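Local coordinates for protein transcriptional regulator, TetR family (Cytophaga hutchinsonii, PDB 3EUP) that probably represses or otherwise regulates transcription as a TetR-family dimer that binds DNA through an N-terminal helix-turn-helix domain, at residues Ala76-Cys81 with Leu88-Ser93; Thr159-Ser164 with Glu193-Gly198; Gln14-Ser19 with Gly50-Lys55. All coordinates share one frame; numbering follows the deposited sequence.

Overall arrangement
From the N terminus, interaction 3 comes first. It closes a loop of 30 residues and ties helix 10-31 to the loop before helix 55-78, within the DNA-binding domain. Helix 55-78 then leads away to the C-terminal domain. At its far end interaction 1 closes a short loop of six residues. Interaction 2 follows with a loop of 28 residues and pairs the last two long helices, 158-179 and 182-197. The three are in series, with none nested or crossed. Interactions 1 and 2 touch where Leu88 and Leu89 pack on Ile196. Interaction 3 lies apart, its centre about 31 Å from that of interaction 1 and about 39 Å from that of interaction 2.

Interaction 1 of 3, residues Ala76-Cys81 with Leu88-Ser93; sequences AKVQAC and LLVYSS
Val90 meets Lys77, Val78 and Cys81 where helix 55-78 ends. In TetR-family proteins the corresponding long helix connects the DNA-binding domain with the all-helical C-terminal domain. Here the chain turns back through helix 84-88 and lays Val90 and helix 91-96 beside that helix end.

The apolar contacts centre on the branched side chain of Val90. Val90 CG1 stands anti to its own carbonyl carbon (chi1 -62°) and is directed at the helix end, where it meets Cys81 SG at 3.6 Å. Lys77 contributes the base of its side chain, its CB lying 4.1 Å from Val90 CB. The second methyl, Val90 CG2, approaches Val78 CG2 more loosely, at 4.2 Å. The same CG2 sits over the centre of the Tyr91 ring. It therefore lies between the helix end and the tyrosine, whose own hydroxyl bonds to Trp135 on helix 122-148.

A type I turn from Val78 to Cys81 places the cysteine beside Val90. It is closed by Cys81 N bonding to Val78 O at 3.0 Å. Met87 and Glu86 of helix 84-88 also touch the Cys81 side chain.

The polar part across the contact is a single weak bond. The Lys77 chain runs extended past Val90 and bends only at its last torsion (chi4 -72°). This bend takes Lys77 NZ to within 3.3 Å of Ser93 OG, a weak hydrogen bond. A bond of this length probably fixes the flexible amine only lightly. The contact lies at the surface of the protein, and Lys77 remains partly exposed. Ser93 also turns back into its own segment: its OG donates a second weak bond, to Val90 O, at 3.3 Å.

Interaction 2 of 3, residues Thr159-Ser164 with Glu193-Gly198; sequences TKIAFS and EDLIAG
Leu195 of helix 182-197 reaches across to helix 158-179 and rests against Ile161 and Ser164. These two residues lie one turn apart on the same helix. In the TetR family, the last two long helices of the C-terminal domain commonly pair with those of a partner subunit in a four-helix bundle. The contacts here with the second subunit are consistent with this.

Leu195 has the largest share of the buried surface. Its CG is anti to the backbone N (chi1 -176°), which sends the branch out toward the opposite helix. CD2 does the touching. Leu195 CD2 lies 3.8 Å from Ser164 CB. Leu195 CD2 is also 4.1 Å from Ile161 O, so one methyl meets both a side chain and the helix backbone. Met165 and Leu168 of helix 158-179 extend its apolar surroundings.

Ile161 comes next. Ile161 CG2, its branch methyl, stands 4.4 Å from Leu195 CD2, a loose apolar approach. Ile161 also packs on Thr156 and Ile199.

Ser164 offers its CB to the leucine and turns its hydroxyl away from it. That hydroxyl forms a hydrogen bond with Ser191 of the second subunit. Close by, Lys160 forms salt bridges with Asp194 and Glu190 of the second subunit. The apolar contact thus sits directly beside polar links between the chains. Within its own helix, Ser164 OG also donates to Lys160 O at 2.7 Å. It arrives tilted 31° from the carbonyl plane, while Ser164 N reaches the same oxygen from the opposite face.

Interaction 3 of 3, residues Gln14-Ser19 with Gly50-Lys55; sequences QFIIES and GNFENK
Phe52 pushes its ring against Ile16 and Ile17, two successive residues of helix 10-31. All three are buried, and they carry the tight part of the contact. Ile17 meets the rim of the ring. Ile17 CG1 lies near the ring plane at the edge, 3.7 Å from Phe52 CZ, and the two side chains cross at about a right angle. Ile16 comes in obliquely and slides past the phenylalanine in the opposite direction. Ile16 CB and Ile16 CG2 each stand 3.7 Å from Phe52 CE2. The CG2 methyl is placed there because it is anti to the backbone N of Ile16, with CG1 on the other branch at chi1 -61°.

The phenylalanine lies in the loop after helix 45-48 and before helix 55-78. In the TetR family, this is the stretch that follows the recognition helix of the helix-turn-helix. Phe52 thereby joins the first long helix of the DNA-binding domain to the start of helix 55-78, where it also touches Val58. With an alanine here, Ile16 and Ile17 would probably lose the ring they pack against, and the hold of this loop on helix 10-31 would weaken.

Away from Phe52 the contact is loose. Asn51 points its CB toward helix 10-31, but its side chain makes no close contact with residues 14-19; its amide is bonded to the backbone of Ser7, Ser9 and Ser47. Asn54 caps the start of helix 55-78 by bonding Ala57 N. On the more open flank, Glu18 is exposed and Gln14 partly so, and both touch Tyr65. Gln14 NE2 donates to Glu18 OE2 at 2.7 Å. The bond is nearly straight, at 167°. It lies in the amide plane of Gln14 and meets Glu18 OE2 on the anti side, 24° out of the carboxylate plane.

Interaction 1 of 3, residues Ala76-Cys81 with Leu88-Ser93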
ATOM      1  N   ALA A  76     -13.892  18.240  -4.549  1.00 29.68           N
ATOM      2  CA  ALA A  76     -15.169  18.471  -5.182  1.00 29.62           C
ATOM      3  C   ALA A  76     -16.266  17.721  -4.423  1.00 29.84           C
ATOM      4  O   ALA A  76     -17.333  18.262  -4.198  1.00 28.22           O
ATOM      5  CB  ALA A  76     -15.132  18.086  -6.669  1.00 29.59           C
ATOM      6  N   LYS A  77     -15.973  16.500  -3.980  1.00 29.77           N
ATOM      7  CA  LYS A  77     -16.939  15.688  -3.228  1.00 30.57           C
ATOM      8  C   LYS A  77     -17.174  16.231  -1.821  1.00 30.84           C
ATOM      9  O   LYS A  77     -18.304  16.262  -1.350  1.00 31.88           O
ATOM     10  CB  LYS A  77     -16.469  14.228  -3.169  1.00 31.41           C
ATOM     11  CG  LYS A  77     -16.710  13.502  -4.477  1.00 32.25           C
ATOM     12  CD  LYS A  77     -16.491  12.041  -4.364  1.00 35.69           C
ATOM     13  CE  LYS A  77     -16.981  11.361  -5.617  1.00 37.00           C
ATOM     14  NZ  LYS A  77     -18.445  11.385  -5.647  1.00 36.64           N
ATOM     15  N   VAL A  78     -16.122  16.712  -1.175  1.00 31.19           N
ATOM     16  CA  VAL A  78     -16.245  17.324   0.143  1.00 31.64           C
ATOM     17  C   VAL A  78     -17.118  18.605   0.078  1.00 32.77           C
ATOM     18  O   VAL A  78     -18.021  18.776   0.876  1.00 32.30           O
ATOM     19  CB  VAL A  78     -14.849  17.618   0.734  1.00 31.70           C
ATOM     20  CG1 VAL A  78     -14.917  18.577   1.865  1.00 31.49           C
ATOM     21  CG2 VAL A  78     -14.204  16.316   1.200  1.00 31.98           C
ATOM     22  N   GLN A  79     -16.888  19.457  -0.912  1.00 33.47           N
ATOM     23  CA  GLN A  79     -17.655  20.698  -1.059  1.00 33.77           C
ATOM     24  C   GLN A  79     -19.129  20.446  -1.417  1.00 34.10           C
ATOM     25  O   GLN A  79     -19.913  21.362  -1.397  1.00 34.47           O
ATOM     26  CB  GLN A  79     -16.990  21.630  -2.094  1.00 33.98           C
ATOM     27  CG  GLN A  79     -15.582  22.170  -1.662  1.00 36.38           C
ATOM     28  CD  GLN A  79     -14.787  22.894  -2.792  1.00 39.76           C
ATOM     29  OE1 GLN A  79     -15.254  23.038  -3.930  1.00 43.75           O
ATOM     30  NE2 GLN A  79     -13.588  23.345  -2.464  1.00 41.67           N
ATOM     31  N   ALA A  80     -19.511  19.214  -1.737  1.00 34.49           N
ATOM     32  CA  ALA A  80     -20.912  18.893  -1.988  1.00 33.87           C
ATOM     33  C   ALA A  80     -21.638  18.304  -0.767  1.00 33.77           C
ATOM     34  O   ALA A  80     -22.859  18.075  -0.830  1.00 34.38           O
ATOM     35  CB  ALA A  80     -21.027  17.942  -3.162  1.00 34.29           C
ATOM     36  N   CYS A  81     -20.912  18.079   0.331  1.00 32.72           N
ATOM     37  CA  CYS A  81     -21.480  17.510   1.570  1.00 32.68           C
ATOM     38  C   CYS A  81     -22.228  18.548   2.450  1.00 32.25           C
ATOM     39  O   CYS A  81     -21.883  19.721   2.437  1.00 31.68           O
ATOM     40  CB  CYS A  81     -20.368  16.902   2.426  1.00 32.41           C
ATOM     41  SG  CYS A  81     -19.501  15.462   1.669  1.00 32.64           S
ATOM     42  N   LEU A  88     -15.882  13.394   5.757  1.00 24.61           N
ATOM     43  CA  LEU A  88     -14.926  12.373   6.167  1.00 24.85           C
ATOM     44  C   LEU A  88     -15.180  10.979   5.512  1.00 24.80           C
ATOM     45  O   LEU A  88     -14.297  10.094   5.533  1.00 24.33           O
ATOM     46  CB  LEU A  88     -14.896  12.263   7.712  1.00 24.39           C
ATOM     47  CG  LEU A  88     -14.442  13.497   8.501  1.00 24.36           C
ATOM     48  CD1 LEU A  88     -14.586  13.245  10.004  1.00 21.94           C
ATOM     49  CD2 LEU A  88     -12.987  13.904   8.152  1.00 22.63           C
ATOM     50  N   LEU A  89     -16.362  10.799   4.915  1.00 23.96           N
ATOM     51  CA  LEU A  89     -16.757   9.522   4.352  1.00 23.51           C
ATOM     52  C   LEU A  89     -16.985   9.535   2.849  1.00 23.80           C
ATOM     53  O   LEU A  89     -17.609   8.642   2.340  1.00 24.81           O
ATOM     54  CB  LEU A  89     -17.984   8.989   5.081  1.00 23.79           C
ATOM     55  CG  LEU A  89     -17.760   8.844   6.578  1.00 23.37           C
ATOM     56  CD1 LEU A  89     -19.059   8.447   7.307  1.00 24.04           C
ATOM     57  CD2 LEU A  89     -16.641   7.852   6.799  1.00 26.48           C
ATOM     58  N   VAL A  90     -16.407  10.482   2.121  1.00 24.16           N
ATOM     59  CA  VAL A  90     -16.513  10.481   0.659  1.00 24.35           C
ATOM     60  C   VAL A  90     -15.594   9.422  -0.037  1.00 24.70           C
ATOM     61  O   VAL A  90     -15.676   9.237  -1.251  1.00 24.72           O
ATOM     62  CB  VAL A  90     -16.154  11.860   0.114  1.00 24.49           C
ATOM     63  CG1 VAL A  90     -17.139  12.955   0.647  1.00 24.59           C
ATOM     64  CG2 VAL A  90     -14.695  12.193   0.490  1.00 25.09           C
ATOM     65  N   TYR A  91     -14.733   8.737   0.722  1.00 24.14           N
ATOM     66  CA  TYR A  91     -13.684   7.868   0.153  1.00 23.08           C
ATOM     67  C   TYR A  91     -14.239   6.673  -0.617  1.00 22.72           C
ATOM     68  O   TYR A  91     -13.855   6.420  -1.744  1.00 21.85           O
ATOM     69  CB  TYR A  91     -12.667   7.470   1.258  1.00 22.81           C
ATOM     70  CG  TYR A  91     -12.002   8.732   1.788  1.00 23.53           C
ATOM     71  CD1 TYR A  91     -11.003   9.360   1.066  1.00 21.09           C
ATOM     72  CD2 TYR A  91     -12.482   9.370   2.944  1.00 22.72           C
ATOM     73  CE1 TYR A  91     -10.454  10.534   1.507  1.00 22.65           C
ATOM     74  CE2 TYR A  91     -11.945  10.555   3.379  1.00 22.33           C
ATOM     75  CZ  TYR A  91     -10.932  11.131   2.663  1.00 22.90           C
ATOM     76  OH  TYR A  91     -10.400  12.319   3.071  1.00 23.64           O
ATOM     77  N   SER A  92     -15.185   5.964  -0.042  1.00 23.03           N
ATOM     78  CA  SER A  92     -15.771   4.846  -0.750  1.00 23.75           C
ATOM     79  C   SER A  92     -16.362   5.220  -2.125  1.00 23.98           C
ATOM     80  O   SER A  92     -16.186   4.493  -3.112  1.00 24.45           O
ATOM     81  CB  SER A  92     -16.868   4.183   0.062  1.00 23.38           C
ATOM     82  OG  SER A  92     -17.322   3.097  -0.691  1.00 23.61           O
ATOM     83  N   SER A  93     -17.043   6.352  -2.212  1.00 24.48           N
ATOM     84  CA  SER A  93     -17.652   6.675  -3.480  1.00 25.21           C
ATOM     85  C   SER A  93     -16.530   7.125  -4.429  1.00 24.68           C
ATOM     86  O   SER A  93     -16.540   6.764  -5.601  1.00 23.75           O
ATOM     87  CB  SER A  93     -18.785   7.701  -3.332  1.00 25.71           C
ATOM     88  OG  SER A  93     -18.254   8.999  -3.349  1.00 29.24           O
TER

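Interaction 2 of 3, residues Thr159-Ser164 with Glu193-Gly198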
ATOM      1  N   THR A 159      -5.579  13.826  15.742  1.00 25.29           N
ATOM      2  CA  THR A 159      -4.436  13.291  14.974  1.00 24.76           C
ATOM      3  C   THR A 159      -4.545  11.785  14.794  1.00 24.29           C
ATOM      4  O   THR A 159      -4.379  11.257  13.668  1.00 23.66           O
ATOM      5  CB  THR A 159      -3.087  13.655  15.620  1.00 25.02           C
ATOM      6  OG1 THR A 159      -2.935  15.063  15.589  1.00 24.61           O
ATOM      7  CG2 THR A 159      -1.919  13.064  14.836  1.00 24.00           C
ATOM      8  N   LYS A 160      -4.824  11.073  15.887  1.00 23.80           N
ATOM      9  CA  LYS A 160      -5.056   9.627  15.812  1.00 23.82           C
ATOM     10  C   LYS A 160      -6.148   9.211  14.796  1.00 23.53           C
ATOM     11  O   LYS A 160      -5.959   8.261  14.005  1.00 23.91           O
ATOM     12  CB  LYS A 160      -5.408   9.021  17.178  1.00 24.16           C
ATOM     13  CG  LYS A 160      -5.775   7.542  17.088  1.00 26.19           C
ATOM     14  CD  LYS A 160      -5.795   6.818  18.420  1.00 29.07           C
ATOM     15  CE  LYS A 160      -7.133   6.855  19.099  1.00 30.61           C
ATOM     16  NZ  LYS A 160      -7.106   5.981  20.300  1.00 33.41           N
ATOM     17  N   ILE A 161      -7.281   9.895  14.822  1.00 22.83           N
ATOM     18  CA  ILE A 161      -8.372   9.614  13.894  1.00 22.72           C
ATOM     19  C   ILE A 161      -7.970   9.892  12.431  1.00 22.34           C
ATOM     20  O   ILE A 161      -8.241   9.086  11.525  1.00 21.96           O
ATOM     21  CB  ILE A 161      -9.683  10.389  14.242  1.00 22.84           C
ATOM     22  CG1 ILE A 161     -10.333   9.783  15.485  1.00 25.31           C
ATOM     23  CG2 ILE A 161     -10.687  10.301  13.071  1.00 20.41           C
ATOM     24  CD1 ILE A 161      -9.709  10.260  16.746  1.00 28.96           C
ATOM     25  N   ALA A 162      -7.284  10.999  12.231  1.00 21.52           N
ATOM     26  CA  ALA A 162      -6.880  11.419  10.893  1.00 22.01           C
ATOM     27  C   ALA A 162      -5.909  10.382  10.271  1.00 21.75           C
ATOM     28  O   ALA A 162      -6.092   9.990   9.127  1.00 22.13           O
ATOM     29  CB  ALA A 162      -6.252  12.856  10.952  1.00 21.20           C
ATOM     30  N   PHE A 163      -4.921   9.918  11.027  1.00 21.79           N
ATOM     31  CA  PHE A 163      -3.979   8.903  10.507  1.00 22.09           C
ATOM     32  C   PHE A 163      -4.669   7.561  10.325  1.00 21.42           C
ATOM     33  O   PHE A 163      -4.400   6.894   9.367  1.00 21.96           O
ATOM     34  CB  PHE A 163      -2.709   8.733  11.349  1.00 21.16           C
ATOM     35  CG  PHE A 163      -1.661   9.781  11.090  1.00 22.40           C
ATOM     36  CD1 PHE A 163      -1.088   9.916   9.837  1.00 22.66           C
ATOM     37  CD2 PHE A 163      -1.239  10.624  12.103  1.00 21.64           C
ATOM     38  CE1 PHE A 163      -0.143  10.879   9.593  1.00 24.10           C
ATOM     39  CE2 PHE A 163      -0.273  11.605  11.874  1.00 21.63           C
ATOM     40  CZ  PHE A 163       0.288  11.729  10.622  1.00 20.04           C
ATOM     41  N   SER A 164      -5.596   7.207  11.201  1.00 22.01           N
ATOM     42  CA  SER A 164      -6.304   5.936  11.076  1.00 22.34           C
ATOM     43  C   SER A 164      -7.204   5.866   9.856  1.00 21.77           C
ATOM     44  O   SER A 164      -7.327   4.799   9.258  1.00 23.43           O
ATOM     45  CB  SER A 164      -7.130   5.639  12.316  1.00 22.24           C
ATOM     46  OG  SER A 164      -6.266   5.657  13.441  1.00 25.76           O
ATOM     47  N   GLU A 193     -16.535   4.110   8.352  1.00 24.20           N
ATOM     48  CA  GLU A 193     -17.769   4.660   8.913  1.00 26.61           C
ATOM     49  C   GLU A 193     -17.887   4.454  10.425  1.00 25.60           C
ATOM     50  O   GLU A 193     -18.266   5.366  11.153  1.00 25.03           O
ATOM     51  CB  GLU A 193     -18.992   4.017   8.259  1.00 28.03           C
ATOM     52  CG  GLU A 193     -19.315   4.553   6.908  1.00 34.27           C
ATOM     53  CD  GLU A 193     -20.829   4.665   6.666  1.00 41.42           C
ATOM     54  OE1 GLU A 193     -21.604   4.017   7.407  1.00 46.33           O
ATOM     55  OE2 GLU A 193     -21.238   5.409   5.736  1.00 46.08           O
ATOM     56  N   ASP A 194     -17.605   3.248  10.898  1.00 26.12           N
ATOM     57  CA  ASP A 194     -17.625   2.978  12.346  1.00 26.80           C
ATOM     58  C   ASP A 194     -16.643   3.903  13.124  1.00 26.85           C
ATOM     59  O   ASP A 194     -16.960   4.381  14.210  1.00 26.41           O
ATOM     60  CB  ASP A 194     -17.287   1.511  12.638  1.00 27.37           C
ATOM     61  CG  ASP A 194     -18.262   0.536  11.970  1.00 30.30           C
ATOM     62  OD1 ASP A 194     -19.421   0.937  11.718  1.00 30.29           O
ATOM     63  OD2 ASP A 194     -17.889  -0.630  11.695  1.00 30.38           O
ATOM     64  N   LEU A 195     -15.458   4.152  12.579  1.00 25.31           N
ATOM     65  CA  LEU A 195     -14.502   5.014  13.264  1.00 25.65           C
ATOM     66  C   LEU A 195     -15.108   6.393  13.503  1.00 26.00           C
ATOM     67  O   LEU A 195     -15.043   6.930  14.598  1.00 24.51           O
ATOM     68  CB  LEU A 195     -13.190   5.136  12.451  1.00 24.86           C
ATOM     69  CG  LEU A 195     -12.006   5.917  13.001  1.00 23.47           C
ATOM     70  CD1 LEU A 195     -11.428   5.219  14.264  1.00 27.13           C
ATOM     71  CD2 LEU A 195     -10.935   6.059  11.945  1.00 24.75           C
ATOM     72  N   ILE A 196     -15.707   6.960  12.467  1.00 26.86           N
ATOM     73  CA  ILE A 196     -16.234   8.325  12.564  1.00 27.47           C
ATOM     74  C   ILE A 196     -17.516   8.392  13.425  1.00 27.91           C
ATOM     75  O   ILE A 196     -17.662   9.312  14.283  1.00 27.34           O
ATOM     76  CB  ILE A 196     -16.372   8.944  11.172  1.00 27.41           C
ATOM     77  CG1 ILE A 196     -14.969   9.073  10.589  1.00 29.83           C
ATOM     78  CG2 ILE A 196     -17.058  10.330  11.279  1.00 28.30           C
ATOM     79  CD1 ILE A 196     -14.952   9.095   9.143  1.00 34.10           C
ATOM     80  N   ALA A 197     -18.374   7.374  13.291  1.00 27.57           N
ATOM     81  CA  ALA A 197     -19.544   7.228  14.184  1.00 27.11           C
ATOM     82  C   ALA A 197     -19.098   7.240  15.639  1.00 27.24           C
ATOM     83  O   ALA A 197     -19.764   7.812  16.484  1.00 26.94           O
ATOM     84  CB  ALA A 197     -20.331   5.951  13.893  1.00 26.65           C
ATOM     85  N   GLY A 198     -17.952   6.632  15.914  1.00 26.86           N
ATOM     86  CA  GLY A 198     -17.436   6.548  17.256  1.00 26.95           C
ATOM     87  C   GLY A 198     -16.913   7.858  17.811  1.00 27.12           C
ATOM     88  O   GLY A 198     -16.639   7.924  18.994  1.00 27.93           O
TER

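Interaction 3 of 3, residues Gln14-Ser19 with Gly50-Lys55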
ATOM      1  N   GLN A  14       2.241  19.841 -20.606  1.00 21.84           N
ATOM      2  CA  GLN A  14       1.041  19.326 -19.963  1.00 22.39           C
ATOM      3  C   GLN A  14       0.465  18.085 -20.661  1.00 21.64           C
ATOM      4  O   GLN A  14       0.032  17.137 -20.008  1.00 22.25           O
ATOM      5  CB  GLN A  14      -0.027  20.434 -19.875  1.00 22.90           C
ATOM      6  CG  GLN A  14      -1.276  20.032 -19.110  1.00 24.08           C
ATOM      7  CD  GLN A  14      -0.995  19.640 -17.666  1.00 30.91           C
ATOM      8  OE1 GLN A  14      -0.028  20.106 -17.040  1.00 30.53           O
ATOM      9  NE2 GLN A  14      -1.850  18.759 -17.121  1.00 35.26           N
ATOM     10  N   PHE A  15       0.472  18.086 -21.983  1.00 20.71           N
ATOM     11  CA  PHE A  15       0.105  16.898 -22.732  1.00 20.62           C
ATOM     12  C   PHE A  15       1.008  15.703 -22.390  1.00 20.27           C
ATOM     13  O   PHE A  15       0.520  14.575 -22.294  1.00 19.01           O
ATOM     14  CB  PHE A  15       0.150  17.160 -24.251  1.00 20.66           C
ATOM     15  CG  PHE A  15       0.004  15.906 -25.073  1.00 22.69           C
ATOM     16  CD1 PHE A  15      -1.263  15.381 -25.350  1.00 22.49           C
ATOM     17  CD2 PHE A  15       1.131  15.243 -25.560  1.00 23.88           C
ATOM     18  CE1 PHE A  15      -1.402  14.181 -26.086  1.00 24.47           C
ATOM     19  CE2 PHE A  15       1.000  14.060 -26.302  1.00 25.13           C
ATOM     20  CZ  PHE A  15      -0.276  13.522 -26.560  1.00 23.39           C
ATOM     21  N   ILE A  16       2.320  15.943 -22.261  1.00 19.69           N
ATOM     22  CA  ILE A  16       3.220  14.889 -21.907  1.00 19.64           C
ATOM     23  C   ILE A  16       2.808  14.332 -20.548  1.00 19.60           C
ATOM     24  O   ILE A  16       2.760  13.125 -20.374  1.00 19.30           O
ATOM     25  CB  ILE A  16       4.730  15.309 -21.799  1.00 19.58           C
ATOM     26  CG1 ILE A  16       5.305  15.844 -23.096  1.00 20.64           C
ATOM     27  CG2 ILE A  16       5.552  14.114 -21.369  1.00 16.62           C
ATOM     28  CD1 ILE A  16       5.057  14.985 -24.210  1.00 25.07           C
ATOM     29  N   ILE A  17       2.541  15.220 -19.590  1.00 20.80           N
ATOM     30  CA  ILE A  17       2.208  14.800 -18.213  1.00 21.56           C
ATOM     31  C   ILE A  17       0.952  13.951 -18.247  1.00 21.80           C
ATOM     32  O   ILE A  17       0.925  12.821 -17.720  1.00 21.55           O
ATOM     33  CB  ILE A  17       2.030  15.990 -17.268  1.00 21.72           C
ATOM     34  CG1 ILE A  17       3.379  16.688 -17.028  1.00 22.78           C
ATOM     35  CG2 ILE A  17       1.467  15.517 -15.918  1.00 22.06           C
ATOM     36  CD1 ILE A  17       3.279  18.121 -16.422  1.00 22.26           C
ATOM     37  N   GLU A  18      -0.066  14.470 -18.927  1.00 22.95           N
ATOM     38  CA  GLU A  18      -1.373  13.807 -19.027  1.00 23.58           C
ATOM     39  C   GLU A  18      -1.293  12.430 -19.670  1.00 23.81           C
ATOM     40  O   GLU A  18      -1.944  11.514 -19.214  1.00 23.43           O
ATOM     41  CB  GLU A  18      -2.368  14.706 -19.784  1.00 25.01           C
ATOM     42  CG  GLU A  18      -2.762  15.857 -18.903  1.00 27.02           C
ATOM     43  CD  GLU A  18      -3.584  16.900 -19.552  1.00 31.78           C
ATOM     44  OE1 GLU A  18      -4.089  16.676 -20.700  1.00 32.16           O
ATOM     45  OE2 GLU A  18      -3.718  17.951 -18.870  1.00 33.70           O
ATOM     46  N   SER A  19      -0.471  12.294 -20.708  1.00 23.94           N
ATOM     47  CA  SER A  19      -0.375  11.064 -21.483  1.00 23.90           C
ATOM     48  C   SER A  19       0.403  10.015 -20.747  1.00 22.82           C
ATOM     49  O   SER A  19       0.139   8.816 -20.906  1.00 22.13           O
ATOM     50  CB  SER A  19       0.376  11.316 -22.794  1.00 23.54           C
ATOM     51  OG  SER A  19      -0.359  12.195 -23.591  1.00 29.30           O
ATOM     52  N   GLY A  50      12.812  17.846 -24.578  1.00 32.95           N
ATOM     53  CA  GLY A  50      12.870  19.288 -24.744  1.00 32.41           C
ATOM     54  C   GLY A  50      11.937  20.007 -23.783  1.00 31.79           C
ATOM     55  O   GLY A  50      11.980  21.227 -23.677  1.00 31.69           O
ATOM     56  N   ASN A  51      11.076  19.259 -23.100  1.00 30.59           N
ATOM     57  CA  ASN A  51      10.191  19.815 -22.067  1.00 29.90           C
ATOM     58  C   ASN A  51      10.586  19.391 -20.652  1.00 29.72           C
ATOM     59  O   ASN A  51      10.210  20.034 -19.679  1.00 29.88           O
ATOM     60  CB  ASN A  51       8.753  19.379 -22.337  1.00 29.44           C
ATOM     61  CG  ASN A  51       8.183  20.065 -23.517  1.00 29.31           C
ATOM     62  OD1 ASN A  51       7.729  21.208 -23.417  1.00 27.71           O
ATOM     63  ND2 ASN A  51       8.244  19.406 -24.669  1.00 27.15           N
ATOM     64  N   PHE A  52      11.322  18.295 -20.551  1.00 29.22           N
ATOM     65  CA  PHE A  52      11.739  17.764 -19.274  1.00 29.64           C
ATOM     66  C   PHE A  52      13.217  17.404 -19.313  1.00 30.88           C
ATOM     67  O   PHE A  52      13.706  16.871 -20.311  1.00 30.85           O
ATOM     68  CB  PHE A  52      10.967  16.485 -18.978  1.00 29.10           C
ATOM     69  CG  PHE A  52       9.532  16.703 -18.706  1.00 27.58           C
ATOM     70  CD1 PHE A  52       9.102  17.005 -17.421  1.00 25.51           C
ATOM     71  CD2 PHE A  52       8.599  16.612 -19.732  1.00 27.43           C
ATOM     72  CE1 PHE A  52       7.774  17.178 -17.148  1.00 26.82           C
ATOM     73  CE2 PHE A  52       7.255  16.814 -19.480  1.00 26.98           C
ATOM     74  CZ  PHE A  52       6.837  17.094 -18.183  1.00 28.36           C
ATOM     75  N   GLU A  53      13.894  17.591 -18.184  1.00 31.71           N
ATOM     76  CA  GLU A  53      15.305  17.234 -18.082  1.00 32.62           C
ATOM     77  C   GLU A  53      15.546  15.766 -18.365  1.00 31.68           C
ATOM     78  O   GLU A  53      16.382  15.412 -19.194  1.00 32.18           O
ATOM     79  CB  GLU A  53      15.839  17.606 -16.695  1.00 33.37           C
ATOM     80  CG  GLU A  53      17.345  17.321 -16.469  1.00 38.86           C
ATOM     81  CD  GLU A  53      18.294  18.075 -17.423  1.00 43.69           C
ATOM     82  OE1 GLU A  53      17.950  19.184 -17.897  1.00 45.46           O
ATOM     83  OE2 GLU A  53      19.411  17.544 -17.675  1.00 48.90           O
ATOM     84  N   ASN A  54      14.824  14.908 -17.664  1.00 30.66           N
ATOM     85  CA  ASN A  54      15.016  13.476 -17.779  1.00 30.40           C
ATOM     86  C   ASN A  54      13.751  12.762 -17.356  1.00 29.90           C
ATOM     87  O   ASN A  54      12.752  13.412 -16.995  1.00 28.21           O
ATOM     88  CB  ASN A  54      16.162  13.044 -16.876  1.00 30.78           C
ATOM     89  CG  ASN A  54      16.028  13.599 -15.465  1.00 33.64           C
ATOM     90  OD1 ASN A  54      14.986  13.499 -14.844  1.00 32.74           O
ATOM     91  ND2 ASN A  54      17.104  14.207 -14.963  1.00 38.86           N
ATOM     92  N   LYS A  55      13.793  11.437 -17.418  1.00 29.17           N
ATOM     93  CA  LYS A  55      12.626  10.618 -17.104  1.00 29.92           C
ATOM     94  C   LYS A  55      12.124  10.882 -15.692  1.00 30.36           C
ATOM     95  O   LYS A  55      10.913  10.860 -15.434  1.00 29.17           O
ATOM     96  CB  LYS A  55      12.943   9.134 -17.266  1.00 30.07           C
ATOM     97  CG  LYS A  55      11.743   8.240 -16.954  1.00 32.38           C
ATOM     98  CD  LYS A  55      11.908   6.836 -17.454  1.00 35.85           C
ATOM     99  CE  LYS A  55      13.009   6.130 -16.735  1.00 36.36           C
ATOM    100  NZ  LYS A  55      12.699   4.695 -16.540  1.00 37.15           N
TER